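Local coordinates for metallo-beta-lactamase (Chryseobacterium indologenes, PDB 3L6N), which hydrolyses the beta-lactam ring of penicillins, cephalosporins and carbapenems with the help of zinc, giving resistance to these antibiotics, at residues Y35-K39 against K40-L44; Q55-M58 against D59-K63. All coordinates share one frame; numbering follows the deposited sequence.

Contact 1 of 2, residues Y35-K39 against K40-L44; sequences YLVTK and KGVVL
L36 and V43 are paired by two backbone hydrogen bonds, L36 N to V43 O at 2.8 Å and V43 N to L36 O at 2.9 Å. The second is nearly straight, 174° at the hydrogen. They sit midway along a tight antiparallel hairpin, where Y35 faces L44 and V37 faces V42 as non-hydrogen-bonded pairs. The strand axes are 4.6 Å apart at closest, with N-to-C directions 160° apart. A type I turn from T38 to G41 closes the hairpin.

T38 ties the turn together. With chi1 at 89° its hydroxyl is turned in over the turn. From there T38 OG1 donates to G41 O at 2.8 Å and accepts from K40 N at 3.0 Å, the latter bond making an ST turn. G41 O also takes T38 N, so two bonds grip this one oxygen. G41 has a positive phi, a conformation that glycine adopts readily. T38 CG2 meets V43 CG2 at 4.0 Å, on the face shared with L36.

On the other face Y35 CD1 meets V42 CG1 at 3.5 Å, the two side chains crossing at a slant. Y35 CB rests on L44 CD2 at 3.7 Å. Y35 OH leads away and bonds H65 NE2, while its ring stacks with that of H16.

The hairpin joins strands 27-38 and 41-45 in one sheet of the metallo-beta-lactamase alpha-beta-beta-alpha sandwich. Helix 54-65 packs on the outer face, against Y35, V42 and L44. The L36 and T38 face turns to strand 128-133 of the second sheet. Strand 69-73 flanks strand 41-45.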
ATOM      1  N   TYR A  35      -6.437  -0.970   5.185  1.00  3.33           N
ATOM      2  CA  TYR A  35      -7.365   0.122   5.439  1.00  3.74           C
ATOM      3  C   TYR A  35      -7.465   0.464   6.910  1.00  3.97           C
ATOM      4  O   TYR A  35      -7.213  -0.368   7.766  1.00  4.33           O
ATOM      5  CB  TYR A  35      -8.740  -0.121   4.796  1.00  4.08           C
ATOM      6  CG  TYR A  35      -9.669  -1.157   5.410  1.00  3.95           C
ATOM      7  CD1 TYR A  35     -10.362  -0.903   6.601  1.00  2.00           C
ATOM      8  CD2 TYR A  35      -9.922  -2.369   4.746  1.00  3.85           C
ATOM      9  CE1 TYR A  35     -11.277  -1.849   7.140  1.00  2.00           C
ATOM     10  CE2 TYR A  35     -10.801  -3.305   5.274  1.00  4.48           C
ATOM     11  CZ  TYR A  35     -11.479  -3.049   6.453  1.00  3.00           C
ATOM     12  OH  TYR A  35     -12.361  -3.979   6.944  1.00  4.40           O
ATOM     13  N   LEU A  36      -7.818   1.710   7.195  1.00  3.83           N
ATOM     14  CA  LEU A  36      -7.855   2.187   8.576  1.00  4.31           C
ATOM     15  C   LEU A  36      -9.228   2.767   8.871  1.00  4.20           C
ATOM     16  O   LEU A  36      -9.672   3.688   8.196  1.00  4.90           O
ATOM     17  CB  LEU A  36      -6.765   3.247   8.788  1.00  4.30           C
ATOM     18  CG  LEU A  36      -6.627   3.897  10.173  1.00  5.26           C
ATOM     19  CD1 LEU A  36      -6.296   2.891  11.250  1.00  6.77           C
ATOM     20  CD2 LEU A  36      -5.553   4.990  10.091  1.00  8.58           C
ATOM     21  N   VAL A  37      -9.905   2.198   9.870  1.00  4.41           N
ATOM     22  CA  VAL A  37     -11.226   2.691  10.278  1.00  4.87           C
ATOM     23  C   VAL A  37     -10.998   3.916  11.152  1.00  6.00           C
ATOM     24  O   VAL A  37     -10.161   3.875  12.039  1.00  7.88           O
ATOM     25  CB  VAL A  37     -11.982   1.644  11.084  1.00  5.04           C
ATOM     26  CG1 VAL A  37     -13.322   2.192  11.520  1.00  5.35           C
ATOM     27  CG2 VAL A  37     -12.195   0.383  10.230  1.00  4.93           C
ATOM     28  N   THR A  38     -11.713   4.996  10.862  1.00  6.32           N
ATOM     29  CA  THR A  38     -11.628   6.216  11.684  1.00  6.88           C
ATOM     30  C   THR A  38     -13.039   6.639  12.043  1.00  7.77           C
ATOM     31  O   THR A  38     -14.003   6.142  11.468  1.00  8.47           O
ATOM     32  CB  THR A  38     -10.901   7.398  10.958  1.00  6.68           C
ATOM     33  OG1 THR A  38     -11.840   8.179  10.205  1.00  6.63           O
ATOM     34  CG2 THR A  38      -9.770   6.901  10.032  1.00  6.61           C
ATOM     35  N   LYS A  39     -13.164   7.574  12.982  1.00  8.75           N
ATOM     36  CA  LYS A  39     -14.483   8.094  13.356  1.00  9.89           C
ATOM     37  C   LYS A  39     -15.229   8.809  12.222  1.00 10.54           C
ATOM     38  O   LYS A  39     -16.453   8.968  12.283  1.00 11.16           O
ATOM     39  CB  LYS A  39     -14.345   9.033  14.561  1.00 10.17           C
ATOM     40  CG  LYS A  39     -13.974   8.349  15.848  1.00 12.81           C
ATOM     41  CD  LYS A  39     -13.801   9.392  16.959  1.00 16.94           C
ATOM     42  CE  LYS A  39     -14.099   8.818  18.325  1.00 21.34           C
ATOM     43  NZ  LYS A  39     -13.081   7.833  18.771  1.00 24.45           N
ATOM     44  N   LYS A  40     -14.500   9.219  11.183  1.00 10.14           N
ATOM     45  CA  LYS A  40     -15.083   9.940  10.058  1.00 10.90           C
ATOM     46  C   LYS A  40     -15.101   9.124   8.770  1.00 10.13           C
ATOM     47  O   LYS A  40     -15.351   9.662   7.683  1.00 11.45           O
ATOM     48  CB  LYS A  40     -14.360  11.281   9.835  1.00 11.57           C
ATOM     49  CG  LYS A  40     -14.559  12.282  10.961  1.00 14.66           C
ATOM     50  CD  LYS A  40     -15.949  12.908  10.922  1.00 19.26           C
ATOM     51  CE  LYS A  40     -16.321  13.550  12.261  1.00 22.20           C
ATOM     52  NZ  LYS A  40     -15.347  14.595  12.685  1.00 25.51           N
ATOM     53  N   GLY A  41     -14.876   7.817   8.887  1.00  8.51           N
ATOM     54  CA  GLY A  41     -14.908   6.961   7.710  1.00  7.42           C
ATOM     55  C   GLY A  41     -13.626   6.177   7.539  1.00  6.02           C
ATOM     56  O   GLY A  41     -12.725   6.255   8.364  1.00  6.89           O
ATOM     57  N   VAL A  42     -13.551   5.414   6.456  1.00  5.43           N
ATOM     58  CA  VAL A  42     -12.430   4.490   6.265  1.00  4.66           C
ATOM     59  C   VAL A  42     -11.420   5.041   5.259  1.00  4.93           C
ATOM     60  O   VAL A  42     -11.795   5.586   4.216  1.00  5.75           O
ATOM     61  CB  VAL A  42     -12.958   3.105   5.837  1.00  4.94           C
ATOM     62  CG1 VAL A  42     -11.831   2.138   5.534  1.00  4.92           C
ATOM     63  CG2 VAL A  42     -13.855   2.539   6.933  1.00  3.89           C
ATOM     64  N   VAL A  43     -10.140   4.891   5.587  1.00  4.42           N
ATOM     65  CA  VAL A  43      -9.056   5.318   4.698  1.00  4.36           C
ATOM     66  C   VAL A  43      -8.446   4.067   4.061  1.00  3.99           C
ATOM     67  O   VAL A  43      -8.028   3.168   4.785  1.00  4.54           O
ATOM     68  CB  VAL A  43      -7.962   6.059   5.493  1.00  4.15           C
ATOM     69  CG1 VAL A  43      -6.847   6.502   4.566  1.00  5.54           C
ATOM     70  CG2 VAL A  43      -8.570   7.285   6.212  1.00  6.10           C
ATOM     71  N   LEU A  44      -8.412   4.010   2.725  1.00  4.25           N
ATOM     72  CA  LEU A  44      -7.713   2.917   2.021  1.00  4.05           C
ATOM     73  C   LEU A  44      -6.275   3.294   1.776  1.00  4.38           C
ATOM     74  O   LEU A  44      -5.982   4.437   1.411  1.00  5.23           O
ATOM     75  CB  LEU A  44      -8.335   2.627   0.650  1.00  4.03           C
ATOM     76  CG  LEU A  44      -9.793   2.213   0.594  1.00  4.49           C
ATOM     77  CD1 LEU A  44     -10.114   1.832  -0.846  1.00  5.76           C
ATOM     78  CD2 LEU A  44     -10.077   1.031   1.523  1.00  4.80           C
TER

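Contact 2 of 2, residues Q55-M58 against D59-K63; sequences QSLM and DTIKK. With SO4 (sulfate ion), chain D.
Q55 and D59 meet one helical turn apart through both backbone and side chain. D59 N bonds Q55 O at 2.8 Å. T60 N to S56 O, I61 N to L57 O and K62 N to M58 O repeat the pattern, each at 2.9 Å. This i to i+4 bonding is that of a regular alpha helix.

Among side chains, Q55 NE2 donates to D59 OD1 at 2.9 Å, with an angle of 161° at the hydrogen. The bend at chi2 of Q55 (64°) brings the amide round to the carboxylate. The oxygen lies in the amide plane, but the N-H comes from above the carboxylate plane, and the two planes are 41° apart. Q55 OE1 bonds K91 NZ, so both ends of the amide are held and its rotation is fixed. The nearby ammonium would probably polarise the amide and strengthen its N-H as a donor.

T60 OG1 accepts a hydrogen bond from a water at 2.8 Å. T60 OG1 also lies 3.0 Å from sulfate O1. The extended side chain of K63 passes the ion, with K63 CD 3.3 Å from sulfate O3. The sulfate probably comes from the crystallisation liquor.

The apolar contact is between L57 and I61. The branch carbon L57 CG meets the end of I61, CD1, at 3.7 Å, and the two side chains run at a slant to each other.

Helix 54-65 is the connection of a beta-alpha-beta unit. L57 and I61 pack on strand 41-45, and I61 also reaches V69 of strand 69-73. F87 of helix 86-90 touches Q55, while F5 touches T60.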
ATOM      1  N   GLN A  55     -15.938  -1.376  -6.105  1.00  6.93           N
ATOM      2  CA  GLN A  55     -17.251  -1.232  -5.472  1.00  7.75           C
ATOM      3  C   GLN A  55     -17.528  -2.343  -4.461  1.00  7.30           C
ATOM      4  O   GLN A  55     -18.086  -2.084  -3.392  1.00  7.16           O
ATOM      5  CB  GLN A  55     -18.368  -1.164  -6.525  1.00  7.76           C
ATOM      6  CG  GLN A  55     -19.729  -0.779  -5.929  1.00  9.47           C
ATOM      7  CD  GLN A  55     -19.733   0.618  -5.328  1.00 10.49           C
ATOM      8  OE1 GLN A  55     -19.405   1.592  -5.997  1.00 13.94           O
ATOM      9  NE2 GLN A  55     -20.098   0.716  -4.056  1.00 12.37           N
ATOM     10  N   SER A  56     -17.132  -3.568  -4.800  0.70  7.52           N
ATOM     11  CA  SER A  56     -17.298  -4.704  -3.908  0.70  7.64           C
ATOM     12  C   SER A  56     -16.617  -4.466  -2.563  0.70  7.24           C
ATOM     13  O   SER A  56     -17.199  -4.741  -1.516  0.70  7.36           O
ATOM     14  CB  SER A  56     -16.735  -5.970  -4.560  0.70  8.13           C
ATOM     15  OG  SER A  56     -16.963  -7.095  -3.737  0.70 10.26           O
ATOM     16  N   LEU A  57     -15.387  -3.957  -2.599  1.00  6.61           N
ATOM     17  CA  LEU A  57     -14.656  -3.668  -1.357  1.00  6.57           C
ATOM     18  C   LEU A  57     -15.371  -2.590  -0.552  1.00  6.15           C
ATOM     19  O   LEU A  57     -15.522  -2.733   0.650  1.00  6.05           O
ATOM     20  CB  LEU A  57     -13.219  -3.228  -1.637  1.00  6.18           C
ATOM     21  CG  LEU A  57     -12.428  -2.872  -0.366  1.00  7.20           C
ATOM     22  CD1 LEU A  57     -12.199  -4.102   0.501  1.00  8.03           C
ATOM     23  CD2 LEU A  57     -11.119  -2.257  -0.784  1.00  6.33           C
ATOM     24  N   MET A  58     -15.813  -1.528  -1.224  0.50  6.12           N
ATOM     25  CA  MET A  58     -16.546  -0.459  -0.552  0.50  6.36           C
ATOM     26  C   MET A  58     -17.820  -0.986   0.111  0.50  6.51           C
ATOM     27  O   MET A  58     -18.107  -0.646   1.259  0.50  6.86           O
ATOM     28  CB  MET A  58     -16.856   0.696  -1.508  0.50  6.70           C
ATOM     29  CG  MET A  58     -15.615   1.433  -1.995  0.50  7.22           C
ATOM     30  SD  MET A  58     -15.965   3.187  -2.249  0.50  7.35           S
ATOM     31  CE  MET A  58     -17.325   3.058  -3.410  0.50  7.92           C
ATOM     32  N   ASP A  59     -18.555  -1.840  -0.601  1.00  6.58           N
ATOM     33  CA  ASP A  59     -19.768  -2.464  -0.052  1.00  6.93           C
ATOM     34  C   ASP A  59     -19.473  -3.325   1.172  1.00  6.64           C
ATOM     35  O   ASP A  59     -20.226  -3.297   2.154  1.00  6.87           O
ATOM     36  CB  ASP A  59     -20.473  -3.324  -1.113  1.00  7.18           C
ATOM     37  CG  ASP A  59     -21.026  -2.502  -2.269  1.00  8.27           C
ATOM     38  OD1 ASP A  59     -21.103  -1.263  -2.165  1.00  9.61           O
ATOM     39  OD2 ASP A  59     -21.387  -3.130  -3.291  1.00 12.29           O
ATOM     40  N   THR A  60     -18.379  -4.085   1.106  1.00  6.45           N
ATOM     41  CA  THR A  60     -17.972  -4.958   2.203  1.00  6.30           C
ATOM     42  C   THR A  60     -17.609  -4.120   3.434  1.00  5.86           C
ATOM     43  O   THR A  60     -18.018  -4.429   4.547  1.00  5.58           O
ATOM     44  CB  THR A  60     -16.816  -5.868   1.753  1.00  6.31           C
ATOM     45  OG1 THR A  60     -17.314  -6.758   0.742  1.00  8.78           O
ATOM     46  CG2 THR A  60     -16.264  -6.710   2.907  1.00  6.14           C
ATOM     47  N   ILE A  61     -16.860  -3.048   3.213  1.00  5.78           N
ATOM     48  CA  ILE A  61     -16.474  -2.148   4.296  1.00  6.01           C
ATOM     49  C   ILE A  61     -17.699  -1.471   4.932  1.00  6.43           C
ATOM     50  O   ILE A  61     -17.779  -1.360   6.159  1.00  6.08           O
ATOM     51  CB  ILE A  61     -15.425  -1.117   3.803  1.00  5.76           C
ATOM     52  CG1 ILE A  61     -14.091  -1.819   3.519  1.00  5.60           C
ATOM     53  CG2 ILE A  61     -15.232   0.039   4.814  1.00  5.74           C
ATOM     54  CD1 ILE A  61     -13.064  -0.947   2.763  1.00  4.92           C
ATOM     55  N   LYS A  62     -18.661  -1.046   4.108  1.00  6.72           N
ATOM     56  CA  LYS A  62     -19.898  -0.456   4.625  1.00  7.74           C
ATOM     57  C   LYS A  62     -20.679  -1.434   5.503  1.00  8.03           C
ATOM     58  O   LYS A  62     -21.173  -1.073   6.572  1.00  8.66           O
ATOM     59  CB  LYS A  62     -20.777   0.064   3.469  1.00  7.97           C
ATOM     60  CG  LYS A  62     -22.184   0.520   3.899  1.00 10.40           C
ATOM     61  CD  LYS A  62     -22.157   1.680   4.886  1.00 13.87           C
ATOM     62  CE  LYS A  62     -23.589   2.091   5.269  1.00 15.04           C
ATOM     63  NZ  LYS A  62     -23.595   3.285   6.174  1.00 15.69           N
ATOM     64  N   LYS A  63     -20.796  -2.676   5.054  1.00  8.00           N
ATOM     65  CA  LYS A  63     -21.517  -3.694   5.828  1.00  8.50           C
ATOM     66  C   LYS A  63     -20.794  -4.027   7.143  1.00  7.99           C
ATOM     67  O   LYS A  63     -21.436  -4.211   8.187  1.00  8.04           O
ATOM     68  CB  LYS A  63     -21.712  -4.950   4.975  1.00  9.04           C
ATOM     69  CG  LYS A  63     -22.539  -6.055   5.615  1.00 12.54           C
ATOM     70  CD  LYS A  63     -22.692  -7.195   4.615  1.00 16.85           C
ATOM     71  CE  LYS A  63     -23.238  -8.451   5.262  1.00 20.18           C
ATOM     72  NZ  LYS A  63     -23.345  -9.539   4.246  1.00 22.07           N
TER
HETATM   73  S   SO4 D 401     -19.581  -9.202   2.691  1.00 53.67           S
HETATM   74  O1  SO4 D 401     -18.352  -9.318   1.903  1.00 53.40           O
HETATM   75  O2  SO4 D 401     -19.355  -9.749   4.027  1.00 53.39           O
HETATM   76  O3  SO4 D 401     -19.960  -7.797   2.807  1.00 53.06           O
HETATM   77  O4  SO4 D 401     -20.658  -9.937   2.031  1.00 53.48           O
HETATM   78  O   HOH W   1     -19.328  -6.800  -1.218  1.00 30.23           O

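In the fold
Contact 1 ends in the strand that leads into the helix of contact 2, and the two then pack against each other with centres about 13 Å apart. I61 is the main link. Its CG2 meets V42 CG2 at 3.6 Å, its CD1 meets L44 CD2 at 3.8 Å, and the same CD1 reaches Y35 CD2 at 4.0 Å. L57 CD2 adds a looser approach to L44 CD2 at 4.1 Å. These contacts seat the helix of the beta-alpha-beta unit on the strand just before it in that unit. Both contacts lie away from the zinc ions, which are bound by H76, H78 and H139 and by D80, C158 and H200.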